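Local coordinates for Oxidored_FMN domain-containing protein ([Pseudomonas] geniculata N1, PDB 6L6J) that probably oxidises the amine 6-hydroxypseudooxynicotine, using flavin mononucleotide and a [4Fe-4S] cluster as its redox cofactors, at residues 160-173 with 215-227. Numbering follows the deposited sequence.
Sequences KRAGFDIVYVYCAH and VGDTCAVAVRFAV. With FMN (flavin mononucleotide), chain B.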
ATOM      1  N   LYS A 160     -20.668   2.029  20.646  1.00 31.95           N
ATOM      2  CA  LYS A 160     -22.009   1.372  20.707  1.00 33.69           C
ATOM      3  C   LYS A 160     -23.064   2.383  20.243  1.00 31.05           C
ATOM      4  O   LYS A 160     -23.775   2.073  19.293  1.00 28.23           O
ATOM      5  CB  LYS A 160     -22.306   0.866  22.125  1.00 35.41           C
ATOM      6  CG  LYS A 160     -23.316  -0.266  22.231  1.00 35.20           C
ATOM      7  CD  LYS A 160     -23.922  -0.357  23.620  1.00 39.87           C
ATOM      8  CE  LYS A 160     -24.235  -1.760  24.096  1.00 40.31           C
ATOM      9  NZ  LYS A 160     -25.675  -2.065  23.963  1.00 37.76           N
ATOM     10  N   ARG A 161     -23.070   3.576  20.849  1.00 33.08           N
ATOM     11  CA  ARG A 161     -23.999   4.699  20.565  1.00 35.21           C
ATOM     12  C   ARG A 161     -23.931   5.083  19.081  1.00 33.79           C
ATOM     13  O   ARG A 161     -24.947   5.502  18.533  1.00 35.74           O
ATOM     14  CB  ARG A 161     -23.663   5.906  21.445  1.00 39.18           C
ATOM     15  CG  ARG A 161     -23.979   5.738  22.929  1.00 44.56           C
ATOM     16  CD  ARG A 161     -24.304   7.078  23.603  1.00 50.98           C
ATOM     17  NE  ARG A 161     -25.344   7.781  22.840  1.00 59.43           N
ATOM     18  CZ  ARG A 161     -25.411   9.104  22.602  1.00 60.77           C
ATOM     19  NH1 ARG A 161     -24.496   9.930  23.100  1.00 53.16           N
ATOM     20  NH2 ARG A 161     -26.406   9.583  21.858  1.00 57.23           N
ATOM     21  N   ALA A 162     -22.764   4.965  18.461  1.00 32.24           N
ATOM     22  CA  ALA A 162     -22.525   5.277  17.035  1.00 30.88           C
ATOM     23  C   ALA A 162     -23.148   4.186  16.137  1.00 30.36           C
ATOM     24  O   ALA A 162     -23.497   4.469  14.962  1.00 28.66           O
ATOM     25  CB  ALA A 162     -21.030   5.420  16.836  1.00 30.96           C
ATOM     26  N   GLY A 163     -23.248   2.963  16.658  1.00 30.51           N
ATOM     27  CA  GLY A 163     -23.909   1.816  16.005  1.00 33.25           C
ATOM     28  C   GLY A 163     -22.954   0.779  15.435  1.00 33.09           C
ATOM     29  O   GLY A 163     -23.429  -0.067  14.643  1.00 32.48           O
ATOM     30  N   PHE A 164     -21.669   0.855  15.795  1.00 31.97           N
ATOM     31  CA  PHE A 164     -20.635  -0.145  15.437  1.00 33.01           C
ATOM     32  C   PHE A 164     -21.081  -1.514  15.985  1.00 32.86           C
ATOM     33  O   PHE A 164     -21.592  -1.628  17.128  1.00 30.08           O
ATOM     34  CB  PHE A 164     -19.249   0.295  15.949  1.00 35.72           C
ATOM     35  CG  PHE A 164     -18.624   1.478  15.236  1.00 34.65           C
ATOM     36  CD1 PHE A 164     -18.087   1.345  13.961  1.00 32.91           C
ATOM     37  CD2 PHE A 164     -18.580   2.734  15.831  1.00 34.92           C
ATOM     38  CE1 PHE A 164     -17.528   2.432  13.305  1.00 31.17           C
ATOM     39  CE2 PHE A 164     -18.017   3.819  15.170  1.00 33.37           C
ATOM     40  CZ  PHE A 164     -17.482   3.664  13.915  1.00 31.30           C
ATOM     41  N   ASP A 165     -20.881  -2.549  15.177  1.00 34.69           N
ATOM     42  CA  ASP A 165     -21.257  -3.954  15.490  1.00 34.62           C
ATOM     43  C   ASP A 165     -20.105  -4.660  16.199  1.00 34.30           C
ATOM     44  O   ASP A 165     -20.385  -5.603  16.991  1.00 33.29           O
ATOM     45  CB  ASP A 165     -21.634  -4.705  14.210  1.00 32.87           C
ATOM     46  CG  ASP A 165     -22.763  -4.021  13.465  1.00 34.21           C
ATOM     47  OD1 ASP A 165     -23.908  -4.001  13.996  1.00 32.19           O
ATOM     48  OD2 ASP A 165     -22.482  -3.479  12.379  1.00 36.56           O
ATOM     49  N   ILE A 166     -18.871  -4.257  15.862  1.00 35.53           N
ATOM     50  CA  ILE A 166     -17.598  -4.904  16.304  1.00 33.02           C
ATOM     51  C   ILE A 166     -16.693  -3.806  16.857  1.00 33.68           C
ATOM     52  O   ILE A 166     -16.328  -2.884  16.085  1.00 34.26           O
ATOM     53  CB  ILE A 166     -16.917  -5.660  15.144  1.00 35.13           C
ATOM     54  CG1 ILE A 166     -17.881  -6.613  14.424  1.00 38.05           C
ATOM     55  CG2 ILE A 166     -15.681  -6.394  15.642  1.00 34.62           C
ATOM     56  CD1 ILE A 166     -17.393  -7.091  13.067  1.00 38.39           C
ATOM     57  N   VAL A 167     -16.342  -3.911  18.138  1.00 31.02           N
ATOM     58  CA  VAL A 167     -15.507  -2.922  18.874  1.00 29.62           C
ATOM     59  C   VAL A 167     -14.206  -3.633  19.241  1.00 29.09           C
ATOM     60  O   VAL A 167     -14.312  -4.704  19.855  1.00 31.27           O
ATOM     61  CB  VAL A 167     -16.276  -2.393  20.097  1.00 30.25           C
ATOM     62  CG1 VAL A 167     -15.454  -1.480  20.983  1.00 31.44           C
ATOM     63  CG2 VAL A 167     -17.551  -1.689  19.669  1.00 31.73           C
ATOM     64  N   TYR A 168     -13.042  -3.071  18.867  1.00 28.26           N
ATOM     65  CA  TYR A 168     -11.710  -3.744  18.964  1.00 28.67           C
ATOM     66  C   TYR A 168     -11.005  -3.393  20.285  1.00 28.74           C
ATOM     67  O   TYR A 168     -11.298  -2.331  20.917  1.00 29.31           O
ATOM     68  CB  TYR A 168     -10.786  -3.415  17.784  1.00 26.10           C
ATOM     69  CG  TYR A 168     -10.900  -4.337  16.592  1.00 25.70           C
ATOM     70  CD1 TYR A 168     -11.900  -4.187  15.643  1.00 25.54           C
ATOM     71  CD2 TYR A 168      -9.961  -5.322  16.370  1.00 24.38           C
ATOM     72  CE1 TYR A 168     -11.976  -5.000  14.520  1.00 24.54           C
ATOM     73  CE2 TYR A 168     -10.017  -6.133  15.252  1.00 24.71           C
ATOM     74  CZ  TYR A 168     -11.034  -5.989  14.324  1.00 24.27           C
ATOM     75  OH  TYR A 168     -11.096  -6.832  13.244  1.00 22.30           O
ATOM     76  N   VAL A 169     -10.116  -4.295  20.704  1.00 26.15           N
ATOM     77  CA  VAL A 169      -9.039  -4.038  21.701  1.00 27.64           C
ATOM     78  C   VAL A 169      -7.724  -4.231  20.944  1.00 28.96           C
ATOM     79  O   VAL A 169      -7.500  -5.333  20.422  1.00 30.85           O
ATOM     80  CB  VAL A 169      -9.164  -4.957  22.929  1.00 27.39           C
ATOM     81  CG1 VAL A 169      -7.838  -5.205  23.614  1.00 26.04           C
ATOM     82  CG2 VAL A 169     -10.169  -4.410  23.929  1.00 28.38           C
ATOM     83  N   TYR A 170      -6.921  -3.180  20.797  1.00 29.51           N
ATOM     84  CA  TYR A 170      -5.829  -3.158  19.791  1.00 29.58           C
ATOM     85  C   TYR A 170      -4.497  -3.394  20.485  1.00 30.98           C
ATOM     86  O   TYR A 170      -4.086  -2.568  21.335  1.00 34.89           O
ATOM     87  CB  TYR A 170      -5.809  -1.831  19.048  1.00 30.39           C
ATOM     88  CG  TYR A 170      -4.745  -1.715  17.997  1.00 29.85           C
ATOM     89  CD1 TYR A 170      -4.695  -2.604  16.943  1.00 32.24           C
ATOM     90  CD2 TYR A 170      -3.818  -0.690  18.019  1.00 29.44           C
ATOM     91  CE1 TYR A 170      -3.740  -2.494  15.944  1.00 30.47           C
ATOM     92  CE2 TYR A 170      -2.868  -0.561  17.021  1.00 27.99           C
ATOM     93  CZ  TYR A 170      -2.825  -1.465  15.984  1.00 27.25           C
ATOM     94  OH  TYR A 170      -1.895  -1.367  15.002  1.00 29.57           O
ATOM     95  N   CYS A 171      -3.839  -4.485  20.114  1.00 29.51           N
ATOM     96  CA  CYS A 171      -2.515  -4.875  20.652  1.00 29.08           C
ATOM     97  C   CYS A 171      -1.665  -5.469  19.531  1.00 28.65           C
ATOM     98  O   CYS A 171      -1.469  -6.678  19.533  1.00 29.18           O
ATOM     99  CB  CYS A 171      -2.683  -5.852  21.800  1.00 29.18           C
ATOM    100  SG  CYS A 171      -1.111  -6.286  22.567  1.00 29.53           S
ATOM    101  N   ALA A 172      -1.169  -4.623  18.624  1.00 29.13           N
ATOM    102  CA  ALA A 172      -0.499  -5.029  17.368  1.00 32.71           C
ATOM    103  C   ALA A 172       0.383  -3.903  16.829  1.00 32.89           C
ATOM    104  O   ALA A 172       0.454  -2.869  17.484  1.00 36.99           O
ATOM    105  CB  ALA A 172      -1.535  -5.448  16.343  1.00 35.35           C
ATOM    106  N   HIS A 173       1.082  -4.172  15.715  1.00 37.02           N
ATOM    107  CA  HIS A 173       1.918  -3.245  14.896  1.00 38.48           C
ATOM    108  C   HIS A 173       3.026  -2.521  15.696  1.00 40.10           C
ATOM    109  O   HIS A 173       3.666  -1.619  15.097  1.00 38.76           O
ATOM    110  CB  HIS A 173       0.993  -2.232  14.210  1.00 38.33           C
ATOM    111  CG  HIS A 173       0.154  -2.877  13.168  1.00 39.55           C
ATOM    112  ND1 HIS A 173      -1.180  -3.129  13.359  1.00 36.86           N
ATOM    113  CD2 HIS A 173       0.477  -3.351  11.940  1.00 41.67           C
ATOM    114  CE1 HIS A 173      -1.652  -3.728  12.279  1.00 42.90           C
ATOM    115  NE2 HIS A 173      -0.654  -3.878  11.391  1.00 40.95           N
ATOM    116  N   VAL A 215     -19.915  -3.290  26.476  1.00 40.27           N
ATOM    117  CA  VAL A 215     -20.692  -3.272  25.194  1.00 41.47           C
ATOM    118  C   VAL A 215     -20.983  -4.684  24.666  1.00 44.96           C
ATOM    119  O   VAL A 215     -21.489  -4.764  23.523  1.00 48.29           O
ATOM    120  CB  VAL A 215     -19.950  -2.459  24.111  1.00 41.86           C
ATOM    121  CG1 VAL A 215     -19.488  -1.116  24.638  1.00 41.35           C
ATOM    122  CG2 VAL A 215     -18.779  -3.214  23.501  1.00 41.06           C
ATOM    123  N   GLY A 216     -20.707  -5.741  25.445  1.00 45.88           N
ATOM    124  CA  GLY A 216     -20.645  -7.140  24.971  1.00 43.45           C
ATOM    125  C   GLY A 216     -22.006  -7.761  24.673  1.00 43.82           C
ATOM    126  O   GLY A 216     -22.028  -8.755  23.928  1.00 44.69           O
ATOM    127  N   ASP A 217     -23.091  -7.238  25.258  1.00 46.27           N
ATOM    128  CA  ASP A 217     -24.477  -7.769  25.092  1.00 43.02           C
ATOM    129  C   ASP A 217     -24.859  -7.709  23.604  1.00 40.65           C
ATOM    130  O   ASP A 217     -25.380  -8.714  23.109  1.00 42.06           O
ATOM    131  CB  ASP A 217     -25.497  -7.062  26.000  1.00 43.44           C
ATOM    132  CG  ASP A 217     -25.333  -5.547  26.162  1.00 47.37           C
ATOM    133  OD1 ASP A 217     -24.353  -4.972  25.614  1.00 44.20           O
ATOM    134  OD2 ASP A 217     -26.195  -4.940  26.855  1.00 46.24           O
ATOM    135  N   THR A 218     -24.559  -6.604  22.914  1.00 41.37           N
ATOM    136  CA  THR A 218     -25.026  -6.297  21.526  1.00 40.32           C
ATOM    137  C   THR A 218     -23.864  -6.085  20.532  1.00 39.17           C
ATOM    138  O   THR A 218     -24.103  -6.222  19.315  1.00 38.28           O
ATOM    139  CB  THR A 218     -25.914  -5.046  21.538  1.00 39.84           C
ATOM    140  OG1 THR A 218     -25.178  -3.977  22.142  1.00 34.82           O
ATOM    141  CG2 THR A 218     -27.218  -5.278  22.269  1.00 37.96           C
ATOM    142  N   CYS A 219     -22.671  -5.696  20.996  1.00 36.52           N
ATOM    143  CA  CYS A 219     -21.452  -5.584  20.143  1.00 34.23           C
ATOM    144  C   CYS A 219     -20.525  -6.779  20.387  1.00 31.15           C
ATOM    145  O   CYS A 219     -20.317  -7.141  21.560  1.00 31.17           O
ATOM    146  CB  CYS A 219     -20.684  -4.307  20.430  1.00 33.96           C
ATOM    147  SG  CYS A 219     -21.703  -2.830  20.261  1.00 35.76           S
ATOM    148  N   ALA A 220     -20.005  -7.379  19.321  1.00 27.70           N
ATOM    149  CA  ALA A 220     -18.864  -8.311  19.401  1.00 30.74           C
ATOM    150  C   ALA A 220     -17.619  -7.524  19.853  1.00 31.88           C
ATOM    151  O   ALA A 220     -17.468  -6.350  19.452  1.00 37.81           O
ATOM    152  CB  ALA A 220     -18.643  -8.974  18.068  1.00 30.92           C
ATOM    153  N   VAL A 221     -16.776  -8.112  20.695  1.00 30.01           N
ATOM    154  CA  VAL A 221     -15.488  -7.500  21.139  1.00 29.15           C
ATOM    155  C   VAL A 221     -14.340  -8.251  20.471  1.00 28.72           C
ATOM    156  O   VAL A 221     -14.154  -9.438  20.797  1.00 27.45           O
ATOM    157  CB  VAL A 221     -15.359  -7.559  22.659  1.00 28.73           C
ATOM    158  CG1 VAL A 221     -14.113  -6.838  23.124  1.00 28.28           C
ATOM    159  CG2 VAL A 221     -16.619  -7.011  23.309  1.00 30.20           C
ATOM    160  N   ALA A 222     -13.651  -7.604  19.528  1.00 27.38           N
ATOM    161  CA  ALA A 222     -12.544  -8.212  18.752  1.00 27.93           C
ATOM    162  C   ALA A 222     -11.202  -7.905  19.429  1.00 27.21           C
ATOM    163  O   ALA A 222     -11.076  -6.879  20.074  1.00 28.42           O
ATOM    164  CB  ALA A 222     -12.580  -7.711  17.330  1.00 28.58           C
ATOM    165  N   VAL A 223     -10.220  -8.783  19.299  1.00 29.54           N
ATOM    166  CA  VAL A 223      -8.811  -8.433  19.632  1.00 30.21           C
ATOM    167  C   VAL A 223      -8.024  -8.491  18.332  1.00 30.96           C
ATOM    168  O   VAL A 223      -8.028  -9.569  17.692  1.00 31.94           O
ATOM    169  CB  VAL A 223      -8.198  -9.353  20.703  1.00 31.74           C
ATOM    170  CG1 VAL A 223      -6.819  -8.876  21.119  1.00 32.08           C
ATOM    171  CG2 VAL A 223      -9.091  -9.436  21.928  1.00 35.81           C
ATOM    172  N   ARG A 224      -7.397  -7.378  17.945  1.00 30.00           N
ATOM    173  CA  ARG A 224      -6.315  -7.437  16.939  1.00 29.85           C
ATOM    174  C   ARG A 224      -5.031  -7.708  17.724  1.00 32.66           C
ATOM    175  O   ARG A 224      -4.772  -6.977  18.705  1.00 32.56           O
ATOM    176  CB  ARG A 224      -6.276  -6.177  16.080  1.00 27.81           C
ATOM    177  CG  ARG A 224      -5.270  -6.282  14.947  1.00 28.76           C
ATOM    178  CD  ARG A 224      -5.772  -6.837  13.629  1.00 26.58           C
ATOM    179  NE  ARG A 224      -5.401  -5.942  12.546  1.00 26.41           N
ATOM    180  CZ  ARG A 224      -5.115  -6.287  11.301  1.00 26.78           C
ATOM    181  NH1 ARG A 224      -5.128  -7.545  10.913  1.00 27.29           N
ATOM    182  NH2 ARG A 224      -4.779  -5.348  10.437  1.00 28.80           N
ATOM    183  N   PHE A 225      -4.310  -8.779  17.382  1.00 34.35           N
ATOM    184  CA  PHE A 225      -3.104  -9.197  18.145  1.00 34.13           C
ATOM    185  C   PHE A 225      -1.999  -9.623  17.179  1.00 32.85           C
ATOM    186  O   PHE A 225      -2.235 -10.507  16.344  1.00 30.96           O
ATOM    187  CB  PHE A 225      -3.447 -10.276  19.177  1.00 34.60           C
ATOM    188  CG  PHE A 225      -2.263 -10.781  19.963  1.00 34.44           C
ATOM    189  CD1 PHE A 225      -1.504  -9.910  20.730  1.00 35.11           C
ATOM    190  CD2 PHE A 225      -1.907 -12.119  19.946  1.00 33.87           C
ATOM    191  CE1 PHE A 225      -0.399 -10.354  21.439  1.00 33.94           C
ATOM    192  CE2 PHE A 225      -0.808 -12.564  20.665  1.00 36.30           C
ATOM    193  CZ  PHE A 225      -0.049 -11.678  21.404  1.00 34.58           C
ATOM    194  N   ALA A 226      -0.854  -8.944  17.290  1.00 33.98           N
ATOM    195  CA  ALA A 226       0.443  -9.362  16.722  1.00 37.76           C
ATOM    196  C   ALA A 226       0.951 -10.572  17.521  1.00 37.84           C
ATOM    197  O   ALA A 226       1.266 -10.401  18.736  1.00 34.30           O
ATOM    198  CB  ALA A 226       1.420  -8.212  16.745  1.00 38.93           C
ATOM    199  N   VAL A 227       0.983 -11.742  16.871  1.00 37.69           N
ATOM    200  CA  VAL A 227       1.390 -13.028  17.507  1.00 41.58           C
ATOM    201  C   VAL A 227       2.915 -13.067  17.532  1.00 42.36           C
ATOM    202  O   VAL A 227       3.464 -13.434  18.591  1.00 41.25           O
ATOM    203  CB  VAL A 227       0.787 -14.271  16.819  1.00 43.23           C
ATOM    204  CG1 VAL A 227      -0.705 -14.365  17.068  1.00 42.54           C
ATOM    205  CG2 VAL A 227       1.084 -14.347  15.329  1.00 43.08           C
TER
HETATM  206  N1  FMN B 701      -3.558  -2.145  10.458  1.00 30.60           N
HETATM  207  C2  FMN B 701      -4.064  -1.662  11.638  1.00 31.69           C
HETATM  208  O2  FMN B 701      -4.192  -2.460  12.572  1.00 34.56           O
HETATM  209  N3  FMN B 701      -4.461  -0.400  11.842  1.00 29.69           N
HETATM  210  C4  FMN B 701      -4.381   0.513  10.859  1.00 28.54           C
HETATM  211  O4  FMN B 701      -4.742   1.673  11.048  1.00 23.32           O
HETATM  212  C4A FMN B 701      -3.817   0.095   9.544  1.00 29.52           C
HETATM  213  N5  FMN B 701      -3.702   0.968   8.514  1.00 29.28           N
HETATM  214  C5A FMN B 701      -3.257   0.520   7.318  1.00 30.51           C
HETATM  215  C6  FMN B 701      -3.209   1.393   6.234  1.00 28.75           C
HETATM  216  C7  FMN B 701      -2.772   0.922   5.012  1.00 27.65           C
HETATM  217  C7M FMN B 701      -2.665   1.879   3.888  1.00 29.78           C
HETATM  218  C8  FMN B 701      -2.395  -0.485   4.833  1.00 28.42           C
HETATM  219  C8M FMN B 701      -1.882  -1.007   3.524  1.00 33.08           C
HETATM  220  C9  FMN B 701      -2.439  -1.359   5.887  1.00 27.87           C
HETATM  221  C9A FMN B 701      -2.869  -0.924   7.133  1.00 28.46           C
HETATM  222  N10 FMN B 701      -2.968  -1.814   8.212  1.00 28.02           N
HETATM  223  C10 FMN B 701      -3.434  -1.325   9.407  1.00 27.22           C
HETATM  224  C1' FMN B 701      -2.603  -3.262   8.102  1.00 29.24           C
HETATM  225  C2' FMN B 701      -3.734  -4.052   7.474  1.00 26.33           C
HETATM  226  O2' FMN B 701      -4.811  -4.034   8.393  1.00 25.77           O
HETATM  227  C3' FMN B 701      -3.365  -5.478   7.191  1.00 27.04           C
HETATM  228  O3' FMN B 701      -3.117  -6.143   8.430  1.00 29.14           O
HETATM  229  C4' FMN B 701      -2.152  -5.644   6.276  1.00 26.57           C
HETATM  230  O4' FMN B 701      -2.232  -4.716   5.168  1.00 27.59           O
HETATM  231  C5' FMN B 701      -2.022  -7.079   5.786  1.00 22.79           C
HETATM  232  O5' FMN B 701      -3.179  -7.397   5.032  1.00 24.04           O
HETATM  233  P   FMN B 701      -3.181  -7.238   3.421  1.00 25.80           P
HETATM  234  O1P FMN B 701      -2.147  -8.215   2.907  1.00 23.09           O
HETATM  235  O2P FMN B 701      -4.595  -7.584   3.072  1.00 26.19           O
HETATM  236  O3P FMN B 701      -2.827  -5.787   3.160  1.00 25.32           O
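The Tyr168 ring lies flat over the methyl of Ala222, a CH-pi contact in which CB sits 3.6 Å from the ring centroid and 8° off its normal. Arg224 N meets the same ring at its edge. This overlap falls midway along two neighbouring parallel strands, 166-171 and 220-226, the fourth and fifth of the closed eight-stranded barrel of the TIM type. Seven backbone hydrogen bonds in unbroken parallel alternation join them, from Ala220 N to Asp165 O (3.0 Å) through to Ala226 N to Cys171 O (3.2 Å). Ile166, Tyr168 and Tyr170 share a face with Ala220, Ala222 and Arg224, while Val169 and Val223 face helix 197-215, which belongs to the crossover between the strands.

Before the strands, Lys160 NZ donates to Thr218 OG1 at 2.7 Å and forms a salt bridge with Asp217 OD1 at 3.6 Å; its CG, anti to the backbone N (chi1 -156°), packs on Cys219 SG. A methionine here would probably leave the Asp217 carboxylate without this countercharge and take from Thr218 OG1 the ammonium that donates to it.

At the other end, Arg224 reaches the flavin mononucleotide, NH2 donating to the ribityl O3' at 2.7 Å and weakly to N1 at 3.4 Å. Its NH1 forms a salt bridge with Asp257, whose carboxylate is also hydrogen-bonded to Tyr168 OH, a hydroxyl that bonds to that of Tyr25 as well. Tyr170 OH and His173 ND1 share a 2.5 Å hydrogen bond, and Asp266 holds the far nitrogen of the imidazole. A cationic guanidinium beside N1 would be expected to stabilise negative charge there on the reduced flavin.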